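Local coordinates for protein folylpolyglutamate synthase/dihydrofolate synthase (Thermotoga maritima, PDB 1O5Z) that probably catalyses the ATP-dependent addition of L-glutamate to 7,8-dihydropteroate and to tetrahydrofolate (poly)glutamates, with magnesium as cofactor, at residues A[373-378]-A[400-405]; A[347-352]-A[416-421]; A[39-44]-A[116-121]. One frame throughout, in Å; residues are numbered along the deposited sequence.

Interaction 1 of 3, residues A[373-378]-A[400-405]. With SO4 (sulfate ion), chain E.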
ATOM      1  N   VAL A 373      25.519  -2.504  -6.663  1.00 43.89           N
ATOM      2  CA  VAL A 373      25.119  -2.660  -5.297  1.00 43.33           C
ATOM      3  C   VAL A 373      25.347  -1.288  -4.683  1.00 43.78           C
ATOM      4  O   VAL A 373      26.367  -0.638  -4.925  1.00 43.35           O
ATOM      5  CB  VAL A 373      26.003  -3.700  -4.558  1.00 43.30           C
ATOM      6  CG1 VAL A 373      25.523  -3.899  -3.133  1.00 43.72           C
ATOM      7  CG2 VAL A 373      26.008  -5.045  -5.319  1.00 41.93           C
ATOM      8  N   THR A 374      24.406  -0.874  -3.860  1.00 43.96           N
ATOM      9  CA  THR A 374      24.452   0.445  -3.238  1.00 44.85           C
ATOM     10  C   THR A 374      24.099   0.321  -1.783  1.00 45.51           C
ATOM     11  O   THR A 374      23.653  -0.740  -1.355  1.00 45.50           O
ATOM     12  CB  THR A 374      23.491   1.375  -3.980  1.00 43.95           C
ATOM     13  OG1 THR A 374      23.779   2.702  -3.596  1.00 46.93           O
ATOM     14  CG2 THR A 374      22.032   1.147  -3.617  1.00 43.13           C
ATOM     15  N   ARG A 375      24.338   1.356  -0.999  1.00 46.61           N
ATOM     16  CA  ARG A 375      23.943   1.306   0.426  1.00 47.95           C
ATOM     17  C   ARG A 375      22.520   1.780   0.671  1.00 48.93           C
ATOM     18  O   ARG A 375      22.204   2.895   0.345  1.00 50.18           O
ATOM     19  CB  ARG A 375      24.819   2.201   1.275  1.00 47.94           C
ATOM     20  CG  ARG A 375      26.202   1.831   1.306  1.00 48.27           C
ATOM     21  CD  ARG A 375      26.932   2.647   2.270  1.00 50.57           C
ATOM     22  NE  ARG A 375      26.533   2.306   3.623  1.00 51.94           N
ATOM     23  CZ  ARG A 375      27.208   1.486   4.412  1.00 49.08           C
ATOM     24  NH1 ARG A 375      28.320   0.904   3.983  1.00 49.81           N
ATOM     25  NH2 ARG A 375      26.757   1.236   5.630  1.00 47.27           N
ATOM     26  N   VAL A 376      21.682   0.963   1.306  1.00 49.58           N
ATOM     27  CA  VAL A 376      20.410   1.451   1.823  1.00 49.22           C
ATOM     28  C   VAL A 376      20.624   2.665   2.742  1.00 51.25           C
ATOM     29  O   VAL A 376      21.421   2.630   3.688  1.00 50.22           O
ATOM     30  CB  VAL A 376      19.654   0.380   2.578  1.00 49.20           C
ATOM     31  CG1 VAL A 376      18.340   0.939   3.094  1.00 48.66           C
ATOM     32  CG2 VAL A 376      19.398  -0.842   1.684  1.00 48.54           C
ATOM     33  N   PRO A 377      19.928   3.753   2.417  1.00 53.65           N
ATOM     34  CA  PRO A 377      20.044   5.011   3.137  1.00 55.00           C
ATOM     35  C   PRO A 377      19.169   4.949   4.408  1.00 56.12           C
ATOM     36  O   PRO A 377      17.895   5.224   4.391  1.00 57.10           O
ATOM     37  CB  PRO A 377      19.514   6.027   2.122  1.00 54.57           C
ATOM     38  CG  PRO A 377      18.487   5.298   1.389  1.00 55.52           C
ATOM     39  CD  PRO A 377      18.983   3.878   1.280  1.00 54.75           C
ATOM     40  N   SER A 378      19.841   4.515   5.473  1.00 55.49           N
ATOM     41  CA  SER A 378      19.195   4.193   6.728  1.00 54.92           C
ATOM     42  C   SER A 378      20.298   3.818   7.680  1.00 54.75           C
ATOM     43  O   SER A 378      21.219   3.087   7.303  1.00 54.00           O
ATOM     44  CB  SER A 378      18.238   3.015   6.578  1.00 54.81           C
ATOM     45  OG  SER A 378      17.736   2.624   7.836  1.00 54.88           O
ATOM     46  N   VAL A 400      30.070  -1.214  -7.122  1.00 48.77           N
ATOM     47  CA  VAL A 400      29.603  -0.688  -5.871  1.00 47.43           C
ATOM     48  C   VAL A 400      29.558   0.791  -6.038  1.00 46.63           C
ATOM     49  O   VAL A 400      30.582   1.428  -6.251  1.00 45.19           O
ATOM     50  CB  VAL A 400      30.537  -1.042  -4.702  1.00 47.46           C
ATOM     51  CG1 VAL A 400      29.915  -0.583  -3.362  1.00 47.10           C
ATOM     52  CG2 VAL A 400      30.838  -2.546  -4.691  1.00 46.99           C
ATOM     53  N   ILE A 401      28.351   1.338  -5.968  1.00 46.43           N
ATOM     54  CA  ILE A 401      28.184   2.797  -5.916  1.00 46.50           C
ATOM     55  C   ILE A 401      27.359   3.044  -4.685  1.00 45.87           C
ATOM     56  O   ILE A 401      26.130   2.788  -4.652  1.00 44.62           O
ATOM     57  CB  ILE A 401      27.485   3.377  -7.153  1.00 46.84           C
ATOM     58  CG1 ILE A 401      28.201   2.999  -8.451  1.00 48.06           C
ATOM     59  CG2 ILE A 401      27.431   4.885  -7.038  1.00 47.42           C
ATOM     60  CD1 ILE A 401      27.498   3.505  -9.691  1.00 47.02           C
ATOM     61  N   GLU A 402      28.043   3.513  -3.661  1.00 45.27           N
ATOM     62  CA  GLU A 402      27.474   3.529  -2.328  1.00 45.84           C
ATOM     63  C   GLU A 402      26.297   4.488  -2.136  1.00 45.08           C
ATOM     64  O   GLU A 402      25.303   4.135  -1.510  1.00 44.66           O
ATOM     65  CB  GLU A 402      28.595   3.746  -1.334  1.00 46.44           C
ATOM     66  CG  GLU A 402      29.460   2.504  -1.299  1.00 50.47           C
ATOM     67  CD  GLU A 402      30.187   2.370   0.017  1.00 56.62           C
ATOM     68  OE1 GLU A 402      29.933   3.215   0.914  1.00 58.18           O
ATOM     69  OE2 GLU A 402      30.992   1.406   0.163  1.00 64.37           O
ATOM     70  N   ASP A 403      26.412   5.694  -2.696  1.00 44.79           N
ATOM     71  CA  ASP A 403      25.315   6.632  -2.746  1.00 44.15           C
ATOM     72  C   ASP A 403      24.338   6.196  -3.801  1.00 44.18           C
ATOM     73  O   ASP A 403      24.690   6.201  -4.985  1.00 44.63           O
ATOM     74  CB  ASP A 403      25.814   8.026  -3.111  1.00 43.61           C
ATOM     75  CG  ASP A 403      24.692   9.037  -3.305  1.00 42.06           C
ATOM     76  OD1 ASP A 403      23.517   8.793  -2.942  1.00 35.82           O
ATOM     77  OD2 ASP A 403      24.909  10.148  -3.832  1.00 45.93           O
ATOM     78  N   PRO A 404      23.113   5.841  -3.400  1.00 44.54           N
ATOM     79  CA  PRO A 404      22.152   5.293  -4.372  1.00 44.67           C
ATOM     80  C   PRO A 404      21.706   6.291  -5.440  1.00 44.75           C
ATOM     81  O   PRO A 404      21.194   5.888  -6.450  1.00 44.81           O
ATOM     82  CB  PRO A 404      20.970   4.849  -3.492  1.00 44.59           C
ATOM     83  CG  PRO A 404      21.090   5.570  -2.227  1.00 45.15           C
ATOM     84  CD  PRO A 404      22.569   5.819  -2.022  1.00 44.46           C
ATOM     85  N   LEU A 405      21.846   7.585  -5.186  1.00 44.74           N
ATOM     86  CA  LEU A 405      21.460   8.618  -6.147  1.00 44.73           C
ATOM     87  C   LEU A 405      22.533   8.753  -7.217  1.00 44.99           C
ATOM     88  O   LEU A 405      22.215   9.074  -8.394  1.00 45.11           O
ATOM     89  CB  LEU A 405      21.271   9.986  -5.458  1.00 45.06           C
ATOM     90  CG  LEU A 405      20.331   9.971  -4.251  1.00 44.71           C
ATOM     91  CD1 LEU A 405      20.273  11.366  -3.620  1.00 45.05           C
ATOM     92  CD2 LEU A 405      18.995   9.449  -4.591  1.00 42.29           C
TER
HETATM   93  S   SO4 E 504      29.016  -1.598   6.996  1.00 61.04           S
HETATM   94  O1  SO4 E 504      27.966  -1.795   5.989  1.00 62.53           O
HETATM   95  O2  SO4 E 504      30.147  -1.041   6.238  1.00 59.16           O
HETATM   96  O3  SO4 E 504      29.451  -2.922   7.460  1.00 60.49           O
HETATM   97  O4  SO4 E 504      28.432  -0.801   8.098  1.00 56.56           O

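Interaction 2 of 3, residues A[347-352]-A[416-421]. With SO4 (sulfate ion), chain D.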
ATOM      1  N   LEU A 347      20.576  -2.835 -12.722  1.00 43.24           N
ATOM      2  CA  LEU A 347      20.036  -3.106 -11.412  1.00 43.36           C
ATOM      3  C   LEU A 347      20.801  -2.247 -10.465  1.00 43.72           C
ATOM      4  O   LEU A 347      22.029  -2.304 -10.452  1.00 43.18           O
ATOM      5  CB  LEU A 347      20.325  -4.539 -10.993  1.00 43.20           C
ATOM      6  CG  LEU A 347      19.882  -4.984  -9.600  1.00 42.09           C
ATOM      7  CD1 LEU A 347      18.379  -4.792  -9.360  1.00 41.05           C
ATOM      8  CD2 LEU A 347      20.225  -6.441  -9.521  1.00 44.57           C
ATOM      9  N   VAL A 348      20.062  -1.495  -9.655  1.00 44.39           N
ATOM     10  CA  VAL A 348      20.609  -0.841  -8.492  1.00 44.49           C
ATOM     11  C   VAL A 348      19.937  -1.515  -7.301  1.00 44.71           C
ATOM     12  O   VAL A 348      18.719  -1.413  -7.131  1.00 44.19           O
ATOM     13  CB  VAL A 348      20.381   0.676  -8.542  1.00 45.33           C
ATOM     14  CG1 VAL A 348      20.936   1.372  -7.280  1.00 45.52           C
ATOM     15  CG2 VAL A 348      21.008   1.253  -9.844  1.00 43.57           C
ATOM     16  N   ILE A 349      20.753  -2.231  -6.507  1.00 44.09           N
ATOM     17  CA  ILE A 349      20.271  -3.039  -5.392  1.00 43.99           C
ATOM     18  C   ILE A 349      20.945  -2.718  -4.021  1.00 43.62           C
ATOM     19  O   ILE A 349      22.150  -2.555  -3.911  1.00 43.79           O
ATOM     20  CB  ILE A 349      20.285  -4.549  -5.780  1.00 44.13           C
ATOM     21  CG1 ILE A 349      19.471  -5.396  -4.785  1.00 43.89           C
ATOM     22  CG2 ILE A 349      21.710  -5.084  -5.987  1.00 44.79           C
ATOM     23  CD1 ILE A 349      18.977  -6.657  -5.387  1.00 44.30           C
ATOM     24  N   GLY A 350      20.110  -2.514  -3.007  1.00 43.12           N
ATOM     25  CA  GLY A 350      20.579  -2.349  -1.638  1.00 43.29           C
ATOM     26  C   GLY A 350      19.661  -3.181  -0.776  1.00 42.91           C
ATOM     27  O   GLY A 350      18.453  -3.083  -0.891  1.00 42.75           O
ATOM     28  N   ILE A 351      20.219  -4.035   0.047  1.00 42.92           N
ATOM     29  CA  ILE A 351      19.419  -4.854   0.907  1.00 43.54           C
ATOM     30  C   ILE A 351      19.990  -4.731   2.288  1.00 43.91           C
ATOM     31  O   ILE A 351      21.201  -4.739   2.435  1.00 44.35           O
ATOM     32  CB  ILE A 351      19.465  -6.353   0.484  1.00 43.55           C
ATOM     33  CG1 ILE A 351      19.295  -6.526  -1.019  1.00 43.02           C
ATOM     34  CG2 ILE A 351      18.385  -7.177   1.235  1.00 43.16           C
ATOM     35  CD1 ILE A 351      19.584  -7.893  -1.463  1.00 43.57           C
ATOM     36  N   LEU A 352      19.116  -4.642   3.285  1.00 44.08           N
ATOM     37  CA  LEU A 352      19.538  -4.721   4.674  1.00 44.95           C
ATOM     38  C   LEU A 352      19.922  -6.158   5.039  1.00 45.01           C
ATOM     39  O   LEU A 352      19.550  -7.136   4.362  1.00 44.15           O
ATOM     40  CB  LEU A 352      18.446  -4.180   5.604  1.00 45.15           C
ATOM     41  CG  LEU A 352      17.964  -2.763   5.270  1.00 46.43           C
ATOM     42  CD1 LEU A 352      16.737  -2.380   6.069  1.00 46.57           C
ATOM     43  CD2 LEU A 352      19.073  -1.785   5.506  1.00 47.85           C
ATOM     44  N   VAL A 416      16.336  -0.861 -12.665  1.00 43.93           N
ATOM     45  CA  VAL A 416      15.531  -1.450 -11.624  1.00 43.93           C
ATOM     46  C   VAL A 416      16.182  -1.083 -10.291  1.00 44.86           C
ATOM     47  O   VAL A 416      17.313  -1.431 -10.038  1.00 44.66           O
ATOM     48  CB  VAL A 416      15.460  -2.986 -11.751  1.00 44.09           C
ATOM     49  CG1 VAL A 416      14.727  -3.582 -10.543  1.00 44.64           C
ATOM     50  CG2 VAL A 416      14.803  -3.412 -13.065  1.00 43.24           C
ATOM     51  N   VAL A 417      15.440  -0.359  -9.450  1.00 45.96           N
ATOM     52  CA  VAL A 417      15.875   0.004  -8.122  1.00 45.69           C
ATOM     53  C   VAL A 417      15.073  -0.844  -7.118  1.00 46.30           C
ATOM     54  O   VAL A 417      13.866  -0.710  -6.982  1.00 46.77           O
ATOM     55  CB  VAL A 417      15.664   1.527  -7.875  1.00 45.83           C
ATOM     56  CG1 VAL A 417      16.130   1.913  -6.481  1.00 46.00           C
ATOM     57  CG2 VAL A 417      16.410   2.344  -8.910  1.00 43.58           C
ATOM     58  N   THR A 418      15.762  -1.700  -6.386  1.00 46.71           N
ATOM     59  CA  THR A 418      15.093  -2.648  -5.544  1.00 46.86           C
ATOM     60  C   THR A 418      15.982  -3.152  -4.395  1.00 45.93           C
ATOM     61  O   THR A 418      17.125  -2.788  -4.281  1.00 45.97           O
ATOM     62  CB  THR A 418      14.582  -3.816  -6.479  1.00 46.88           C
ATOM     63  OG1 THR A 418      13.719  -4.662  -5.744  1.00 49.01           O
ATOM     64  CG2 THR A 418      15.677  -4.759  -6.955  1.00 47.32           C
ATOM     65  N   GLY A 419      15.428  -3.992  -3.540  1.00 45.57           N
ATOM     66  CA  GLY A 419      16.171  -4.592  -2.430  1.00 44.63           C
ATOM     67  C   GLY A 419      15.639  -4.193  -1.081  1.00 44.00           C
ATOM     68  O   GLY A 419      15.780  -4.936  -0.122  1.00 44.88           O
ATOM     69  N   SER A 420      15.002  -3.027  -1.027  1.00 43.96           N
ATOM     70  CA  SER A 420      14.694  -2.331   0.217  1.00 44.24           C
ATOM     71  C   SER A 420      13.675  -1.255  -0.069  1.00 44.54           C
ATOM     72  O   SER A 420      13.849  -0.504  -0.997  1.00 45.07           O
ATOM     73  CB  SER A 420      15.958  -1.671   0.756  1.00 44.55           C
ATOM     74  OG  SER A 420      15.683  -0.670   1.717  1.00 44.96           O
ATOM     75  N   LEU A 421      12.605  -1.217   0.723  1.00 45.80           N
ATOM     76  CA  LEU A 421      11.603  -0.154   0.702  1.00 46.10           C
ATOM     77  C   LEU A 421      12.155   1.216   1.063  1.00 46.21           C
ATOM     78  O   LEU A 421      11.779   2.204   0.463  1.00 45.55           O
ATOM     79  CB  LEU A 421      10.500  -0.512   1.672  1.00 46.37           C
ATOM     80  CG  LEU A 421       9.609  -1.662   1.166  1.00 47.60           C
ATOM     81  CD1 LEU A 421       8.649  -2.120   2.214  1.00 47.78           C
ATOM     82  CD2 LEU A 421       8.816  -1.191  -0.043  1.00 49.96           C
TER
HETATM   83  S   SO4 D 503      13.560  -2.473   4.000  1.00 51.68           S
HETATM   84  O1  SO4 D 503      14.954  -2.659   3.654  1.00 53.15           O
HETATM   85  O2  SO4 D 503      13.288  -2.965   5.340  1.00 55.15           O
HETATM   86  O3  SO4 D 503      13.240  -1.061   4.012  1.00 53.04           O
HETATM   87  O4  SO4 D 503      12.765  -3.177   2.991  1.00 53.29           O

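Interaction 3 of 3, residues A[39-44]-A[116-121]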
ATOM      1  N   SER A  39     -10.758   1.899  20.356  1.00 42.59           N
ATOM      2  CA  SER A  39     -12.130   2.268  20.665  1.00 43.14           C
ATOM      3  C   SER A  39     -12.208   3.383  21.737  1.00 43.47           C
ATOM      4  O   SER A  39     -12.973   4.337  21.595  1.00 43.79           O
ATOM      5  CB  SER A  39     -12.910   1.049  21.113  1.00 43.55           C
ATOM      6  OG  SER A  39     -12.912   0.077  20.099  1.00 44.36           O
ATOM      7  N   MET A  40     -11.391   3.277  22.776  1.00 42.99           N
ATOM      8  CA  MET A  40     -11.326   4.305  23.799  1.00 43.66           C
ATOM      9  C   MET A  40     -10.731   5.629  23.291  1.00 43.40           C
ATOM     10  O   MET A  40     -11.225   6.691  23.586  1.00 43.84           O
ATOM     11  CB  MET A  40     -10.495   3.762  24.968  1.00 43.85           C
ATOM     12  CG  MET A  40     -10.430   4.629  26.195  1.00 45.97           C
ATOM     13  SD  MET A  40      -9.394   3.925  27.515  1.00 45.12           S
ATOM     14  CE  MET A  40      -9.933   2.200  27.419  1.00 45.19           C
ATOM     15  N   LEU A  41      -9.647   5.588  22.549  1.00 43.77           N
ATOM     16  CA  LEU A  41      -9.110   6.814  21.952  1.00 43.85           C
ATOM     17  C   LEU A  41     -10.161   7.535  21.115  1.00 43.52           C
ATOM     18  O   LEU A  41     -10.451   8.704  21.347  1.00 44.55           O
ATOM     19  CB  LEU A  41      -7.888   6.499  21.086  1.00 44.08           C
ATOM     20  CG  LEU A  41      -7.170   7.596  20.306  1.00 44.01           C
ATOM     21  CD1 LEU A  41      -6.843   8.769  21.212  1.00 42.89           C
ATOM     22  CD2 LEU A  41      -5.911   7.052  19.657  1.00 43.65           C
ATOM     23  N   LEU A  42     -10.768   6.818  20.184  1.00 42.45           N
ATOM     24  CA  LEU A  42     -11.793   7.389  19.350  1.00 43.08           C
ATOM     25  C   LEU A  42     -13.004   7.929  20.136  1.00 42.99           C
ATOM     26  O   LEU A  42     -13.542   8.992  19.815  1.00 43.08           O
ATOM     27  CB  LEU A  42     -12.229   6.362  18.295  1.00 43.25           C
ATOM     28  CG  LEU A  42     -11.210   6.097  17.177  1.00 43.21           C
ATOM     29  CD1 LEU A  42     -11.636   4.928  16.303  1.00 43.74           C
ATOM     30  CD2 LEU A  42     -11.099   7.316  16.326  1.00 44.97           C
ATOM     31  N   SER A  43     -13.424   7.199  21.162  1.00 42.49           N
ATOM     32  CA  SER A  43     -14.498   7.640  22.007  1.00 42.31           C
ATOM     33  C   SER A  43     -14.195   8.986  22.643  1.00 43.65           C
ATOM     34  O   SER A  43     -15.047   9.825  22.715  1.00 43.71           O
ATOM     35  CB  SER A  43     -14.707   6.656  23.133  1.00 41.96           C
ATOM     36  OG  SER A  43     -15.792   7.059  23.931  1.00 38.40           O
ATOM     37  N   LYS A  44     -12.982   9.154  23.139  1.00 44.78           N
ATOM     38  CA  LYS A  44     -12.573  10.384  23.781  1.00 46.37           C
ATOM     39  C   LYS A  44     -12.450  11.515  22.741  1.00 45.98           C
ATOM     40  O   LYS A  44     -12.546  12.664  23.107  1.00 45.40           O
ATOM     41  CB  LYS A  44     -11.242  10.166  24.529  1.00 46.66           C
ATOM     42  CG  LYS A  44     -11.361   9.209  25.732  1.00 49.07           C
ATOM     43  CD  LYS A  44     -10.439   9.640  26.897  1.00 49.57           C
ATOM     44  CE  LYS A  44     -10.814   9.019  28.225  1.00 52.04           C
ATOM     45  NZ  LYS A  44     -11.760   9.810  29.131  1.00 56.03           N
ATOM     46  N   GLU A 116      -3.436  15.569  21.605  1.00 47.10           N
ATOM     47  CA  GLU A 116      -2.374  15.612  22.602  1.00 48.05           C
ATOM     48  C   GLU A 116      -2.845  15.452  24.059  1.00 47.91           C
ATOM     49  O   GLU A 116      -2.323  14.589  24.752  1.00 49.54           O
ATOM     50  CB  GLU A 116      -1.499  16.857  22.417  1.00 47.61           C
ATOM     51  CG  GLU A 116      -0.441  17.102  23.510  1.00 50.07           C
ATOM     52  CD  GLU A 116       0.575  18.214  23.153  1.00 53.79           C
ATOM     53  OE1 GLU A 116       0.158  19.369  22.822  1.00 62.41           O
ATOM     54  OE2 GLU A 116       1.814  17.973  23.217  1.00 61.11           O
ATOM     55  N   PRO A 117      -3.791  16.249  24.562  1.00 47.20           N
ATOM     56  CA  PRO A 117      -4.204  16.064  25.943  1.00 46.64           C
ATOM     57  C   PRO A 117      -4.814  14.704  26.148  1.00 45.94           C
ATOM     58  O   PRO A 117      -4.574  14.115  27.166  1.00 45.05           O
ATOM     59  CB  PRO A 117      -5.221  17.172  26.191  1.00 46.57           C
ATOM     60  CG  PRO A 117      -5.594  17.622  24.878  1.00 47.06           C
ATOM     61  CD  PRO A 117      -4.491  17.370  23.922  1.00 46.95           C
ATOM     62  N   ILE A 118      -5.551  14.199  25.170  1.00 46.29           N
ATOM     63  CA  ILE A 118      -6.151  12.862  25.292  1.00 46.40           C
ATOM     64  C   ILE A 118      -5.100  11.814  25.307  1.00 45.03           C
ATOM     65  O   ILE A 118      -5.110  10.970  26.183  1.00 44.56           O
ATOM     66  CB  ILE A 118      -7.201  12.595  24.212  1.00 47.29           C
ATOM     67  CG1 ILE A 118      -8.479  13.366  24.589  1.00 49.36           C
ATOM     68  CG2 ILE A 118      -7.539  11.079  24.120  1.00 47.77           C
ATOM     69  CD1 ILE A 118      -9.335  13.693  23.400  1.00 52.41           C
ATOM     70  N   LEU A 119      -4.144  11.909  24.389  1.00 44.87           N
ATOM     71  CA  LEU A 119      -3.012  10.983  24.401  1.00 44.61           C
ATOM     72  C   LEU A 119      -2.187  11.099  25.655  1.00 43.60           C
ATOM     73  O   LEU A 119      -1.683  10.117  26.100  1.00 43.36           O
ATOM     74  CB  LEU A 119      -2.074  11.220  23.252  1.00 44.85           C
ATOM     75  CG  LEU A 119      -2.651  11.076  21.862  1.00 46.32           C
ATOM     76  CD1 LEU A 119      -1.603  11.575  20.860  1.00 47.36           C
ATOM     77  CD2 LEU A 119      -3.079   9.673  21.594  1.00 46.56           C
ATOM     78  N   ASN A 120      -2.031  12.285  26.203  1.00 43.55           N
ATOM     79  CA  ASN A 120      -1.197  12.459  27.388  1.00 44.53           C
ATOM     80  C   ASN A 120      -1.788  11.706  28.552  1.00 44.26           C
ATOM     81  O   ASN A 120      -1.067  11.160  29.377  1.00 44.05           O
ATOM     82  CB  ASN A 120      -1.033  13.948  27.762  1.00 45.31           C
ATOM     83  CG  ASN A 120      -0.143  14.738  26.771  1.00 49.29           C
ATOM     84  OD1 ASN A 120       0.632  14.155  25.977  1.00 52.27           O
ATOM     85  ND2 ASN A 120      -0.254  16.087  26.816  1.00 51.07           N
ATOM     86  N   GLU A 121      -3.116  11.725  28.601  1.00 44.83           N
ATOM     87  CA  GLU A 121      -3.913  11.052  29.603  1.00 46.40           C
ATOM     88  C   GLU A 121      -3.860   9.522  29.490  1.00 45.75           C
ATOM     89  O   GLU A 121      -3.553   8.855  30.479  1.00 46.42           O
ATOM     90  CB  GLU A 121      -5.338  11.545  29.478  1.00 46.07           C
ATOM     91  CG  GLU A 121      -6.279  11.106  30.571  1.00 49.48           C
ATOM     92  CD  GLU A 121      -7.747  11.281  30.155  1.00 51.67           C
ATOM     93  OE1 GLU A 121      -8.570  10.325  30.350  1.00 57.67           O
ATOM     94  OE2 GLU A 121      -8.073  12.377  29.606  1.00 59.05           O
TER

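Interaction 1 of 3, residues A[373-378]-A[400-405]
Thr374 reaches across to 400-405 with its hydroxyl. Its CB already lies 3.1 Å from Ile401 O. With OG1 anti to the backbone N (chi1 -166°), the hydroxyl gives a short hydrogen bond to that same oxygen, OG1 to Ile401 O 2.6 Å, in the carbonyl plane. OG1 also sits against CA and CB of Pro404, while the methyl CG2 meets Pro404 CB at 3.9 Å, the two side chains crossing at about a right angle. Backbone bonds flank the hydroxyl: Ile401 N donates to Val373 O, and Arg375 N to Glu402 O. The Arg375 and Glu402 side chains run alongside each other in the same direction, and Arg375 CD packs on Glu402 OE1 at 3.3 Å. Their charged ends stay beyond salt-bridge range, NH1 to OE1 being 4.2 Å, and the guanidinium instead makes weak bonds to a sulfate that Met384 N and Asn385 ND2 also hold. Asp403 then N-caps helix 404-409, OD1 accepting from Leu405 N. The contact lies at the edge of the six-stranded sheet of the Mur ligase C-terminal domain, just where strand 399-400, running parallel to 370-373, comes to its end.

Interaction 2 of 3, residues A[347-352]-A[416-421]
Val348 and Thr418 carry the backbone pairing of two neighbouring parallel strands, 345-349 and 414-418, in the alpha/beta sheet of the Mur ligase C-terminal domain. The strand portions 347-349 and 416-418 run only 13° apart, 4.8 Å between axes. Val348 is gripped at both polar atoms: its N donates to Val416 O at 2.8 Å, and its O accepts from Thr418 N at 3.1 Å. Beyond the last strand pair, Gly350 N continues the pattern with a longer bond to Thr418 O. Leu347 and Ile349 turn their backbone polar groups the other way, toward strand 370-373, so strand 345-349 is paired on both flanks.

On the face carrying Leu347, Ile349, Val416 and Thr418, Leu347 CD1 meets Thr418 CG2 at 3.6 Å, and Ile349 CD1 lies alongside that same methyl. The hydroxyl OG1 of Thr418 is satisfied elsewhere, by Asp321 O. Leu332 of helix 326-339 packs over this face.

Past the strands, 416-421 turns at Gly419, which has a positive phi (117°). Its CA makes a CA-H...O contact with Gly350 O at 3.1 Å. Ser420 follows as the N-cap of helix 421-433, its OG bonded to Leu423 N. A sulfate, probably from the crystallisation liquor, lies at this helix start, where the partial positive charge of the N-H groups of the first turn would probably draw an anion. Phe422 N is one of its donors and Leu421 N another, at 3.0 Å to O4. Placed by a chi1 of 162°, anti to the backbone N, Ser420 OG gives a further hydrogen bond, 2.9 Å to sulfate O1.

Interaction 3 of 3, residues A[39-44]-A[116-121]
Ile118 points from helix 105-122 toward helix 36-44, and its two branches divide the work. CG2, anti to the backbone N, fits between Leu41 CD1 and Lys44 CB, 3.8 Å from each. The longer arm takes its CD1 to the last turn of the opposing helix, where it rests on the backbone oxygen Lys44 O at 3.4 Å.

Leu41 approaches at a slant. Its CB leaves the helix to one side, but with CG anti to the backbone N (chi1 178°) the end swings back, and CD1 alone makes the contact. That one methyl touches Ile118 CG2 and also Leu119 CD2, 3.9 Å away, so it bridges two consecutive residues of the other helix. Leu119 likewise starts off to the side and turns its tip inward. Behind this apolar group, helix 132-146 touches both helices: Ala138 meets Leu41, and Val135 meets Leu119.

At the solvent-exposed margin the contact becomes polar. Lys44 leads toward Glu121 along a chain bent at chi2 and chi4, and the two side chains cross at about a right angle. The salt bridge is a long one, NZ to OE1 3.5 Å, and CE is no farther from that oxygen; no hydrogen bond joins the two segments.

The short helical segments run roughly antiparallel, 142° between their directions and 10.5 Å between axes. This is antiparallel helix-helix packing with a third helix, 132-146, against both, probably part of the helical layer that flanks the central sheet of the ATP-binding Mur ligase domain, to which helix 105-122 belongs.

From the N terminus, interaction 3 closes first: it brings helix 36-44 together with helix 105-122, across a stretch holding the first strands of the large sheet. The chain then finishes the N-terminal part and lays down the first strands of the C-terminal sheet before interaction 2 opens at 347-352. Interaction 1 opens and closes before 416-421 returns, so its loop lies wholly within that of interaction 2. These two touch: Thr374 N is 2.8 Å from Ile349 O, a probable hydrogen bond, and Val376 packs on Gly350 and Ser420. Together they join four adjacent strands of the C-terminal sheet. Interaction 3 stays apart, with nearest atoms about 25 Å from either.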